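PDB 5IPW: oligopeptide ABC transporter, periplasmic oligopeptide-binding protein, putative from Thermotoga maritima MSB8, which probably binds oligopeptides in the periplasm and hands them to an ABC transporter for uptake, as in related solute-binding proteins. Local coordinates for residues Tyr111-Arg116 with Tyr165-Glu170. Numbering follows the deposited sequence.
Sequences YIFHLR and YTVKFE
Y111 and F169, like F113 and V167, form hydrogen-bonded pairs between antiparallel strands 111-115 and 166-170. Each pair makes two backbone bonds, among them Y111 N to F169 O at 2.8 Å, and L115 N to Y165 O adds a fifth. At the non-hydrogen-bonded positions, K168 CA and I112 CA direct C-H groups at Y111 O and V167 O.

The face bearing Y111, F113, V167 and F169 is mostly apolar, with the Y111 hydroxyl hydrogen-bonded to Y175 O. With CG beside its backbone N (chi1 -71°), F113 sets ring atom CD2 3.7 Å from F169 CE1, the planes nearly perpendicular at 89°, while its CB meets V167 CG1 at 3.7 Å. F178 and helix 129-140 pack on this face. Cutting F113 back to an alanine is likely to open a gap beside the F169 ring and leave it less firmly held.

On the other face, I112 CG2 touches T166 CG2 at 3.6 Å and sits above one face of the H114 imidazole, offset toward its rim. H114 NE2 bonds E103 and T166 OG1 bonds D163, both on flanking strands.

The chemistry implies a two-faced sheet of the solute-binding fold: mainly aromatic and aliphatic under its helix, mixed and partly solvent-accessible behind.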
loop_
_atom_site.group_PDB
_atom_site.type_symbol
_atom_site.label_atom_id
_atom_site.label_comp_id
_atom_site.label_asym_id
_atom_site.label_seq_id
_atom_site.Cartn_x
_atom_site.Cartn_y
_atom_site.Cartn_z
ATOM N N TYR A 111 -12.058 14.952 13.897
ATOM C CA TYR A 111 -11.172 13.967 14.512
ATOM C C TYR A 111 -10.264 14.668 15.505
ATOM O O TYR A 111 -9.663 15.691 15.181
ATOM C CB TYR A 111 -10.323 13.278 13.449
ATOM C CG TYR A 111 -11.130 12.538 12.410
ATOM C CD1 TYR A 111 -11.563 13.177 11.255
ATOM C CD2 TYR A 111 -11.467 11.199 12.587
ATOM C CE1 TYR A 111 -12.304 12.503 10.299
ATOM C CE2 TYR A 111 -12.205 10.515 11.636
ATOM C CZ TYR A 111 -12.623 11.171 10.494
ATOM O OH TYR A 111 -13.354 10.495 9.545
ATOM N N ILE A 112 -10.188 14.126 16.716
ATOM C CA ILE A 112 -9.257 14.612 17.729
ATOM C C ILE A 112 -8.163 13.570 17.914
ATOM O O ILE A 112 -8.455 12.390 18.087
ATOM C CB ILE A 112 -9.953 14.864 19.088
ATOM C CG1 ILE A 112 -10.652 16.226 19.103
ATOM C CG2 ILE A 112 -8.947 14.850 20.234
ATOM C CD1 ILE A 112 -11.831 16.351 18.169
ATOM N N PHE A 113 -6.910 14.014 17.880
ATOM C CA PHE A 113 -5.772 13.154 18.198
ATOM C C PHE A 113 -5.105 13.648 19.471
ATOM O O PHE A 113 -4.795 14.835 19.599
ATOM C CB PHE A 113 -4.756 13.137 17.057
ATOM C CG PHE A 113 -5.228 12.408 15.838
ATOM C CD1 PHE A 113 -5.089 11.036 15.742
ATOM C CD2 PHE A 113 -5.811 13.097 14.785
ATOM C CE1 PHE A 113 -5.532 10.355 14.619
ATOM C CE2 PHE A 113 -6.249 12.426 13.658
ATOM C CZ PHE A 113 -6.111 11.050 13.575
ATOM N N HIS A 114 -4.887 12.721 20.403
ATOM C CA HIS A 114 -4.279 13.030 21.687
ATOM C C HIS A 114 -2.811 12.650 21.670
ATOM O O HIS A 114 -2.462 11.477 21.549
ATOM C CB HIS A 114 -5.002 12.285 22.804
ATOM C CG HIS A 114 -6.448 12.647 22.919
ATOM N ND1 HIS A 114 -6.891 13.690 23.704
ATOM C CD2 HIS A 114 -7.548 12.120 22.332
ATOM C CE1 HIS A 114 -8.205 13.780 23.604
ATOM N NE2 HIS A 114 -8.628 12.841 22.777
ATOM N N LEU A 115 -1.960 13.657 21.802
ATOM C CA LEU A 115 -0.526 13.482 21.682
ATOM C C LEU A 115 0.092 13.133 23.022
ATOM O O LEU A 115 -0.585 13.146 24.052
ATOM C CB LEU A 115 0.107 14.757 21.128
ATOM C CG LEU A 115 -0.497 15.290 19.827
ATOM C CD1 LEU A 115 0.322 16.471 19.327
ATOM C CD2 LEU A 115 -0.575 14.207 18.765
ATOM N N ARG A 116 1.389 12.845 22.994
ATOM C CA ARG A 116 2.100 12.344 24.151
ATOM C C ARG A 116 2.949 13.498 24.653
ATOM O O ARG A 116 3.816 14.007 23.939
ATOM C CB ARG A 116 2.943 11.117 23.775
ATOM C CG ARG A 116 2.314 10.278 22.661
ATOM C CD ARG A 116 3.181 9.124 22.178
ATOM N NE ARG A 116 2.980 8.001 23.068
ATOM C CZ ARG A 116 2.271 6.911 22.809
ATOM N NH1 ARG A 116 1.687 6.695 21.637
ATOM N NH2 ARG A 116 2.163 6.003 23.761
ATOM N N TYR A 165 -1.050 19.372 23.290
ATOM C CA TYR A 165 -1.035 17.942 23.051
ATOM C C TYR A 165 -2.363 17.405 22.533
ATOM O O TYR A 165 -2.637 16.213 22.626
ATOM C CB TYR A 165 -0.577 17.244 24.333
ATOM C CG TYR A 165 0.756 17.797 24.783
ATOM C CD1 TYR A 165 1.902 17.590 24.013
ATOM C CD2 TYR A 165 0.865 18.578 25.932
ATOM C CE1 TYR A 165 3.127 18.117 24.390
ATOM C CE2 TYR A 165 2.087 19.111 26.322
ATOM C CZ TYR A 165 3.216 18.873 25.547
ATOM O OH TYR A 165 4.440 19.388 25.913
ATOM N N THR A 166 -3.176 18.286 21.960
ATOM C CA THR A 166 -4.421 17.878 21.320
ATOM C C THR A 166 -4.577 18.647 20.023
ATOM O O THR A 166 -4.499 19.878 20.014
ATOM C CB THR A 166 -5.658 18.151 22.201
ATOM O OG1 THR A 166 -5.319 18.010 23.582
ATOM C CG2 THR A 166 -6.766 17.183 21.858
ATOM N N VAL A 167 -4.788 17.910 18.936
ATOM C CA VAL A 167 -4.979 18.492 17.616
ATOM C C VAL A 167 -6.333 18.034 17.094
ATOM O O VAL A 167 -6.719 16.871 17.266
ATOM C CB VAL A 167 -3.841 18.108 16.630
ATOM C CG1 VAL A 167 -3.666 16.601 16.519
ATOM C CG2 VAL A 167 -4.072 18.727 15.251
ATOM N N LYS A 168 -7.045 18.963 16.466
ATOM C CA LYS A 168 -8.393 18.728 15.979
ATOM C C LYS A 168 -8.431 18.967 14.481
ATOM O O LYS A 168 -8.045 20.032 14.012
ATOM C CB LYS A 168 -9.376 19.665 16.695
ATOM C CG LYS A 168 -10.792 19.686 16.127
ATOM C CD LYS A 168 -11.714 20.580 16.948
ATOM C CE LYS A 168 -13.087 20.721 16.300
ATOM N NZ LYS A 168 -14.119 21.188 17.264
ATOM N N PHE A 169 -8.885 17.962 13.742
ATOM C CA PHE A 169 -9.138 18.088 12.313
ATOM C C PHE A 169 -10.644 18.166 12.129
ATOM O O PHE A 169 -11.340 17.192 12.407
ATOM C CB PHE A 169 -8.612 16.862 11.556
ATOM C CG PHE A 169 -7.112 16.734 11.558
ATOM C CD1 PHE A 169 -6.448 16.188 12.647
ATOM C CD2 PHE A 169 -6.364 17.128 10.456
ATOM C CE1 PHE A 169 -5.071 16.060 12.645
ATOM C CE2 PHE A 169 -4.985 17.003 10.451
ATOM C CZ PHE A 169 -4.337 16.468 11.547
ATOM N N GLU A 170 -11.147 19.319 11.690
ATOM C CA GLU A 170 -12.572 19.481 11.394
ATOM C C GLU A 170 -12.762 19.614 9.894
ATOM O O GLU A 170 -12.291 20.574 9.282
ATOM C CB GLU A 170 -13.156 20.709 12.099
ATOM C CG GLU A 170 -14.634 20.953 11.798
ATOM C CD GLU A 170 -15.307 21.878 12.800
ATOM O OE1 GLU A 170 -16.504 21.663 13.096
ATOM O OE2 GLU A 170 -14.640 22.812 13.299
#